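Local coordinates for protein oligopeptide ABC transporter OppAIV (Borrelia burgdorferi B31, PDB 4GL8) that probably binds oligopeptides outside the inner membrane as the solute-binding component of an ABC transporter that takes up peptides, at residues F349-L358 against Q392-N400; R306-R315 against R488-N496. One frame throughout, in Å; residues are numbered along the deposited sequence.

Contact 1 (F349-L358 against Q392-N400); sequences FDAEMAKKLL and QWKKNLNIN
Leu397 lies against Ala354 and Leu358 where two helices pack nearly at right angles, in a solute-binding protein of family 5. The axes of helix segments 351-358 and 392-397 cross at -81° and approach to 10.0 Å. Ala351 and Ala354 present their CB atoms to Asn396 and Leu397.

Leu397 carries the middle of the contact. Its CD1 continues the chain (chi2 -176°), and the other branch, CD2, points to the first helix. There Leu397 CD2 meets Ala354 CB at 3.7 Å and also lies over the backbone of Ala354. Leu358 comes from the next turn. Its CG is anti to the backbone N, and this carries CD2 across the end of the second helix. Leu358 CD2 touches Leu397 CB at 4.0 Å and Ile399 CG2 at 3.8 Å. Ile399 follows Asn398, whose positive phi turns the chain out of the helix.

Asn396 fills the other end. The flat side of its amide is not laid on the Phe349 ring; the two planes are 44° apart. Asn396 ND2 sits at the ring edge, 3.8 Å from Phe349 CE2. This nitrogen is satisfied by a hydrogen bond to Ala312 O, which fixes the rotation of the amide. Its other branch, Asn396 OD1, lies 4.0 Å from Ala351 CB. Asp350 caps the first helix, and its OD1 accepts from Met353 N at 3.1 Å, from above the carboxylate plane.

Lys355 borders the outer side. Its chain bends at chi3, and its NZ forms a salt bridge with Glu352 OE2, while lower in the same side chain Lys355 CG rests 3.2 Å from Asn396 O.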
# COMPACT_ATOMS: atom_id res chain seq x y z
N PHE A 349 -1.77 -12.97 23.13
CA PHE A 349 -2.91 -12.57 23.93
C PHE A 349 -2.62 -12.82 25.40
O PHE A 349 -2.24 -13.95 25.74
CB PHE A 349 -4.14 -13.40 23.49
CG PHE A 349 -5.36 -13.24 24.35
CD1 PHE A 349 -6.07 -14.36 24.78
CD2 PHE A 349 -5.79 -12.00 24.71
CE1 PHE A 349 -7.21 -14.22 25.57
CE2 PHE A 349 -6.92 -11.83 25.49
CZ PHE A 349 -7.64 -12.94 25.93
N ASP A 350 -2.79 -11.82 26.26
CA ASP A 350 -2.66 -12.03 27.74
C ASP A 350 -3.45 -11.02 28.52
O ASP A 350 -2.94 -9.94 28.84
CB ASP A 350 -1.20 -12.01 28.20
CG ASP A 350 -1.02 -12.51 29.62
OD1 ASP A 350 -1.99 -12.55 30.43
OD2 ASP A 350 0.13 -12.88 29.93
N ALA A 351 -4.67 -11.40 28.85
CA ALA A 351 -5.60 -10.51 29.50
C ALA A 351 -5.16 -10.11 30.92
O ALA A 351 -5.37 -8.97 31.32
CB ALA A 351 -7.01 -11.10 29.52
N GLU A 352 -4.56 -11.05 31.65
CA GLU A 352 -4.13 -10.76 33.02
C GLU A 352 -3.00 -9.74 33.04
O GLU A 352 -3.03 -8.78 33.83
CB GLU A 352 -3.76 -12.04 33.77
CG GLU A 352 -4.97 -12.92 34.10
CD GLU A 352 -6.06 -12.19 34.94
OE1 GLU A 352 -5.79 -11.85 36.11
OE2 GLU A 352 -7.19 -11.97 34.43
N MET A 353 -2.03 -9.93 32.15
CA MET A 353 -0.95 -9.00 32.04
C MET A 353 -1.44 -7.63 31.54
O MET A 353 -0.99 -6.62 32.03
CB MET A 353 0.16 -9.56 31.17
CG MET A 353 1.25 -8.53 30.90
SD MET A 353 2.87 -9.16 30.43
CE MET A 353 2.51 -10.85 29.90
N ALA A 354 -2.40 -7.61 30.61
CA ALA A 354 -3.02 -6.36 30.15
C ALA A 354 -3.64 -5.55 31.31
O ALA A 354 -3.33 -4.36 31.52
CB ALA A 354 -4.06 -6.65 29.07
N LYS A 355 -4.44 -6.22 32.12
CA LYS A 355 -5.04 -5.61 33.31
C LYS A 355 -4.03 -5.04 34.28
O LYS A 355 -4.26 -4.00 34.89
CB LYS A 355 -5.88 -6.64 34.06
CG LYS A 355 -7.17 -6.98 33.34
CD LYS A 355 -7.76 -8.31 33.76
CE LYS A 355 -8.17 -8.29 35.22
NZ LYS A 355 -8.40 -9.68 35.73
N LYS A 356 -2.94 -5.76 34.45
CA LYS A 356 -1.92 -5.39 35.41
C LYS A 356 -1.23 -4.09 34.95
O LYS A 356 -1.06 -3.17 35.72
CB LYS A 356 -0.95 -6.55 35.52
CG LYS A 356 0.35 -6.24 36.23
CD LYS A 356 0.12 -5.79 37.66
CE LYS A 356 1.45 -5.58 38.38
NZ LYS A 356 1.23 -4.77 39.62
N LEU A 357 -0.86 -4.04 33.67
CA LEU A 357 -0.26 -2.84 33.08
C LEU A 357 -1.20 -1.68 33.17
O LEU A 357 -0.80 -0.57 33.48
CB LEU A 357 0.06 -3.08 31.61
CG LEU A 357 1.25 -4.03 31.40
CD1 LEU A 357 1.02 -4.87 30.15
CD2 LEU A 357 2.57 -3.23 31.39
N LEU A 358 -2.47 -1.93 32.91
CA LEU A 358 -3.44 -0.84 32.92
C LEU A 358 -3.60 -0.32 34.37
O LEU A 358 -3.64 0.90 34.58
CB LEU A 358 -4.79 -1.24 32.30
CG LEU A 358 -5.72 -0.08 31.90
CD1 LEU A 358 -5.22 0.58 30.62
CD2 LEU A 358 -7.13 -0.57 31.66
N GLN A 392 -13.27 -6.60 22.99
CA GLN A 392 -12.10 -7.11 23.70
C GLN A 392 -11.67 -6.12 24.79
O GLN A 392 -11.47 -6.51 25.94
CB GLN A 392 -10.93 -7.39 22.75
CG GLN A 392 -11.17 -8.56 21.80
CD GLN A 392 -11.16 -9.90 22.50
OE1 GLN A 392 -10.13 -10.33 23.00
NE2 GLN A 392 -12.32 -10.54 22.58
N TRP A 393 -11.50 -4.85 24.44
CA TRP A 393 -11.20 -3.82 25.44
C TRP A 393 -12.25 -3.67 26.57
O TRP A 393 -11.90 -3.51 27.76
CB TRP A 393 -10.90 -2.51 24.75
CG TRP A 393 -9.63 -2.61 23.94
CD1 TRP A 393 -8.60 -3.49 24.12
CD2 TRP A 393 -9.25 -1.79 22.85
NE1 TRP A 393 -7.61 -3.27 23.23
CE2 TRP A 393 -7.97 -2.22 22.43
CE3 TRP A 393 -9.86 -0.71 22.18
CZ2 TRP A 393 -7.30 -1.64 21.38
CZ3 TRP A 393 -9.18 -0.13 21.14
CH2 TRP A 393 -7.92 -0.60 20.75
N LYS A 394 -13.52 -3.78 26.22
CA LYS A 394 -14.54 -3.72 27.25
C LYS A 394 -14.45 -4.94 28.18
O LYS A 394 -14.28 -4.78 29.38
CB LYS A 394 -15.94 -3.60 26.64
CG LYS A 394 -17.07 -3.59 27.67
CD LYS A 394 -16.82 -2.56 28.78
CE LYS A 394 -18.07 -2.26 29.60
NZ LYS A 394 -17.81 -1.09 30.50
N LYS A 395 -14.51 -6.13 27.61
CA LYS A 395 -14.42 -7.37 28.38
C LYS A 395 -13.12 -7.53 29.18
O LYS A 395 -13.16 -7.88 30.34
CB LYS A 395 -14.60 -8.57 27.45
CG LYS A 395 -14.65 -9.91 28.17
CD LYS A 395 -15.34 -11.00 27.35
CE LYS A 395 -14.64 -11.31 26.02
NZ LYS A 395 -13.34 -11.99 26.20
N ASN A 396 -11.95 -7.28 28.59
CA ASN A 396 -10.69 -7.62 29.28
C ASN A 396 -10.08 -6.50 30.09
O ASN A 396 -9.30 -6.76 31.00
CB ASN A 396 -9.65 -8.10 28.28
CG ASN A 396 -10.08 -9.36 27.58
OD1 ASN A 396 -10.69 -10.23 28.18
ND2 ASN A 396 -9.75 -9.48 26.30
N LEU A 397 -10.42 -5.26 29.75
CA LEU A 397 -9.85 -4.10 30.40
C LEU A 397 -10.90 -3.23 31.08
O LEU A 397 -10.54 -2.37 31.88
CB LEU A 397 -9.04 -3.30 29.36
CG LEU A 397 -7.75 -3.93 28.80
CD1 LEU A 397 -7.04 -2.96 27.87
CD2 LEU A 397 -6.80 -4.30 29.92
N ASN A 398 -12.19 -3.48 30.81
CA ASN A 398 -13.28 -2.62 31.27
C ASN A 398 -13.09 -1.16 30.85
O ASN A 398 -13.40 -0.25 31.61
CB ASN A 398 -13.46 -2.70 32.79
CG ASN A 398 -14.81 -2.18 33.24
OD1 ASN A 398 -15.77 -2.23 32.47
ND2 ASN A 398 -14.90 -1.65 34.45
N ILE A 399 -12.59 -0.94 29.64
CA ILE A 399 -12.61 0.40 29.05
C ILE A 399 -13.58 0.46 27.88
O ILE A 399 -13.79 -0.56 27.19
CB ILE A 399 -11.22 0.86 28.61
CG1 ILE A 399 -10.74 0.10 27.39
CG2 ILE A 399 -10.21 0.67 29.74
CD1 ILE A 399 -9.30 0.36 27.10
N ASN A 400 -14.13 1.67 27.66
CA ASN A 400 -15.11 1.95 26.60
C ASN A 400 -14.55 2.84 25.49
O ASN A 400 -13.97 3.91 25.75
CB ASN A 400 -16.29 2.69 27.18
CG ASN A 400 -16.93 1.94 28.32
OD1 ASN A 400 -17.60 0.93 28.11
ND2 ASN A 400 -16.73 2.42 29.52

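Contact 2 (R306-R315 against R488-N496); sequences RKALSFAIDR and RDFPAVFLN
Arg315 and Arg306 bind backbone carbonyls of 488-496 at two places along that segment. Arg315 grips Phe494 O side-on, with NE at 2.8 Å and NH2 at 3.0 Å from that oxygen. The oxygen lies near the guanidinium plane. The end of the same group, NH1 and NH2, holds Ser310 O; one arginine thus links Ser310, in the last part of helix 303-311, to Phe494 of strand 492-504. Arg315 NH1 also bonds Leu348 O.

Arg306 bends at chi3 (-57°) and turns its NE edge to the chain after helix 471-489. Arg306 NH1 bonds Asp489 O at 2.8 Å, and NE shares that oxygen. A weak bond from NE goes to Phe490 O. Arg306 NH2 is held by Leu300 O.

A water bridges Ser310 OG, Ala492 O and Phe494 N.

Phe490, at positive phi, lays its ring against Lys307, Ser310 and Phe311 of the helix. Lys307 CG stands over one face in a CH-pi contact, 4.0 Å from the ring centroid. Ser310 CB and Phe311 meet the ring obliquely, with Phe311 CE1 3.9 Å from Phe490 CZ. Val493 CG1 packs on Ser310 CA, and Ile313 CG2 meets Leu495 CD2 at 4.0 Å.

Across this buried contact the arginines pair with carbonyl oxygens. The positive charges are probably stabilised by the carbonyl dipoles, and the several bonds to each guanidinium limit its rotation.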
# COMPACT_ATOMS: atom_id res chain seq x y z
N ARG A 306 -0.47 1.53 26.02
CA ARG A 306 -0.30 0.93 24.69
C ARG A 306 -0.12 -0.59 24.77
O ARG A 306 -0.72 -1.35 24.01
CB ARG A 306 0.88 1.59 23.94
CG ARG A 306 0.69 3.07 23.72
CD ARG A 306 1.60 3.66 22.67
NE ARG A 306 3.00 3.44 22.98
CZ ARG A 306 3.79 4.29 23.63
NH1 ARG A 306 5.05 3.97 23.83
NH2 ARG A 306 3.33 5.43 24.11
N LYS A 307 0.66 -1.04 25.74
CA LYS A 307 0.92 -2.48 25.93
C LYS A 307 -0.36 -3.24 26.35
O LYS A 307 -0.66 -4.30 25.82
CB LYS A 307 1.99 -2.61 27.01
CG LYS A 307 2.79 -3.87 26.99
CD LYS A 307 4.11 -3.72 27.77
CE LYS A 307 4.61 -5.14 28.08
NZ LYS A 307 5.92 -5.27 28.78
N ALA A 308 -1.07 -2.68 27.32
CA ALA A 308 -2.38 -3.17 27.77
C ALA A 308 -3.36 -3.35 26.63
O ALA A 308 -3.98 -4.37 26.53
CB ALA A 308 -2.98 -2.25 28.82
N LEU A 309 -3.49 -2.34 25.78
CA LEU A 309 -4.38 -2.45 24.63
C LEU A 309 -3.93 -3.60 23.73
O LEU A 309 -4.74 -4.37 23.24
CB LEU A 309 -4.42 -1.15 23.83
CG LEU A 309 -4.86 0.13 24.57
CD1 LEU A 309 -4.64 1.35 23.70
CD2 LEU A 309 -6.29 0.06 25.07
N SER A 310 -2.63 -3.73 23.52
CA SER A 310 -2.11 -4.75 22.62
C SER A 310 -2.30 -6.16 23.18
O SER A 310 -2.76 -7.05 22.49
CB SER A 310 -0.63 -4.49 22.29
OG SER A 310 -0.13 -5.50 21.42
N PHE A 311 -1.96 -6.35 24.44
CA PHE A 311 -2.12 -7.65 25.11
C PHE A 311 -3.57 -8.03 25.42
O PHE A 311 -3.86 -9.20 25.61
CB PHE A 311 -1.33 -7.67 26.42
CG PHE A 311 0.10 -8.03 26.26
CD1 PHE A 311 1.07 -7.06 26.23
CD2 PHE A 311 0.49 -9.34 26.19
CE1 PHE A 311 2.41 -7.38 26.09
CE2 PHE A 311 1.83 -9.67 26.05
CZ PHE A 311 2.79 -8.69 26.01
N ALA A 312 -4.48 -7.05 25.48
CA ALA A 312 -5.89 -7.31 25.74
C ALA A 312 -6.68 -7.85 24.53
O ALA A 312 -7.87 -8.18 24.68
CB ALA A 312 -6.55 -6.05 26.26
N ILE A 313 -6.07 -7.93 23.34
CA ILE A 313 -6.77 -8.47 22.16
C ILE A 313 -6.47 -9.95 21.91
O ILE A 313 -5.32 -10.34 21.74
CB ILE A 313 -6.34 -7.78 20.86
CG1 ILE A 313 -6.42 -6.23 20.94
CG2 ILE A 313 -7.10 -8.36 19.68
CD1 ILE A 313 -7.81 -5.70 21.12
N ASP A 314 -7.51 -10.78 21.81
CA ASP A 314 -7.32 -12.19 21.48
C ASP A 314 -7.18 -12.34 19.95
O ASP A 314 -8.18 -12.47 19.24
CB ASP A 314 -8.52 -13.00 22.00
CG ASP A 314 -8.41 -14.49 21.72
OD1 ASP A 314 -7.37 -14.96 21.19
OD2 ASP A 314 -9.38 -15.19 22.03
N ARG A 315 -5.93 -12.35 19.46
CA ARG A 315 -5.61 -12.34 18.03
C ARG A 315 -6.05 -13.57 17.29
O ARG A 315 -6.50 -13.46 16.15
CB ARG A 315 -4.09 -12.16 17.81
CG ARG A 315 -3.62 -10.75 18.08
CD ARG A 315 -2.11 -10.64 18.26
NE ARG A 315 -1.72 -9.25 18.51
CZ ARG A 315 -1.84 -8.62 19.67
NH1 ARG A 315 -2.31 -9.25 20.74
NH2 ARG A 315 -1.47 -7.36 19.76
N ARG A 488 8.81 -3.54 22.86
CA ARG A 488 9.20 -2.50 23.82
C ARG A 488 8.31 -1.27 23.77
O ARG A 488 7.71 -0.93 24.76
CB ARG A 488 10.67 -2.08 23.62
CG ARG A 488 11.19 -1.14 24.70
CD ARG A 488 12.71 -0.99 24.67
NE ARG A 488 13.16 0.12 23.83
CZ ARG A 488 14.36 0.20 23.22
NH1 ARG A 488 14.64 1.27 22.48
NH2 ARG A 488 15.27 -0.77 23.34
N ASP A 489 8.25 -0.59 22.63
CA ASP A 489 7.53 0.69 22.54
C ASP A 489 6.04 0.55 22.22
O ASP A 489 5.28 1.43 22.59
CB ASP A 489 8.19 1.65 21.55
CG ASP A 489 9.50 2.26 22.08
OD1 ASP A 489 9.90 1.96 23.23
OD2 ASP A 489 10.13 3.06 21.34
N PHE A 490 5.62 -0.52 21.53
CA PHE A 490 4.23 -0.69 21.14
C PHE A 490 3.60 0.60 20.55
O PHE A 490 2.56 1.06 21.04
CB PHE A 490 3.39 -1.18 22.33
CG PHE A 490 3.77 -2.55 22.82
CD1 PHE A 490 3.08 -3.68 22.37
CD2 PHE A 490 4.81 -2.72 23.72
CE1 PHE A 490 3.43 -4.95 22.81
CE2 PHE A 490 5.16 -3.99 24.16
CZ PHE A 490 4.47 -5.11 23.70
N PRO A 491 4.22 1.19 19.52
CA PRO A 491 3.55 2.33 18.89
C PRO A 491 2.21 1.99 18.27
O PRO A 491 1.35 2.87 18.10
CB PRO A 491 4.54 2.74 17.76
CG PRO A 491 5.34 1.54 17.49
CD PRO A 491 5.46 0.81 18.82
N ALA A 492 2.01 0.72 17.93
CA ALA A 492 0.76 0.28 17.40
C ALA A 492 0.39 -1.08 18.03
O ALA A 492 1.22 -1.78 18.61
CB ALA A 492 0.86 0.17 15.89
N VAL A 493 -0.88 -1.40 17.91
CA VAL A 493 -1.40 -2.71 18.23
C VAL A 493 -1.35 -3.52 16.94
O VAL A 493 -2.18 -3.37 16.07
CB VAL A 493 -2.83 -2.60 18.77
CG1 VAL A 493 -3.40 -3.96 19.09
CG2 VAL A 493 -2.82 -1.70 19.99
N PHE A 494 -0.32 -4.34 16.80
CA PHE A 494 -0.15 -5.17 15.62
C PHE A 494 -1.02 -6.42 15.77
O PHE A 494 -0.99 -7.09 16.81
CB PHE A 494 1.32 -5.56 15.46
CG PHE A 494 2.23 -4.39 15.26
CD1 PHE A 494 2.34 -3.80 14.03
CD2 PHE A 494 2.96 -3.86 16.31
CE1 PHE A 494 3.18 -2.70 13.84
CE2 PHE A 494 3.81 -2.79 16.14
CZ PHE A 494 3.91 -2.18 14.91
N LEU A 495 -1.75 -6.73 14.72
CA LEU A 495 -2.81 -7.72 14.79
C LEU A 495 -2.60 -8.97 13.94
O LEU A 495 -2.70 -10.09 14.43
CB LEU A 495 -4.14 -7.07 14.40
CG LEU A 495 -4.68 -6.04 15.39
CD1 LEU A 495 -5.85 -5.29 14.81
CD2 LEU A 495 -5.09 -6.70 16.68
N ASN A 496 -2.37 -8.81 12.64
CA ASN A 496 -2.16 -9.99 11.82
C ASN A 496 -1.51 -9.65 10.50
O ASN A 496 -1.34 -8.48 10.15
CB ASN A 496 -3.47 -10.74 11.57
CG ASN A 496 -4.54 -9.86 10.97
OD1 ASN A 496 -4.43 -9.42 9.83
ND2 ASN A 496 -5.58 -9.58 11.76
O HOH W 1 1.29 -4.54 19.25

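In the fold
Contacts 1 and 2 share the neighbourhood of helix 303-311, and their centres are about 11 Å apart. Contact 2 is buried and nearer the centre of the chain. Contact 1 is only partly buried and lies farther out. Helices 351-361 and 380-397 of contact 1 pack on the 306-315 segment of contact 2, which also meets strand 492-504. Backbone groups in the last part of helix 303-311 join the layers: Phe311 O takes a probable hydrogen bond from Asp350 N, and Leu309 O bonds Trp393 NE1. Contact 1 joins its segments by packing alone, and Asn396 and Lys355 find polar partners elsewhere; contact 2 is bound by arginine-to-carbonyl bonds and a bridging water.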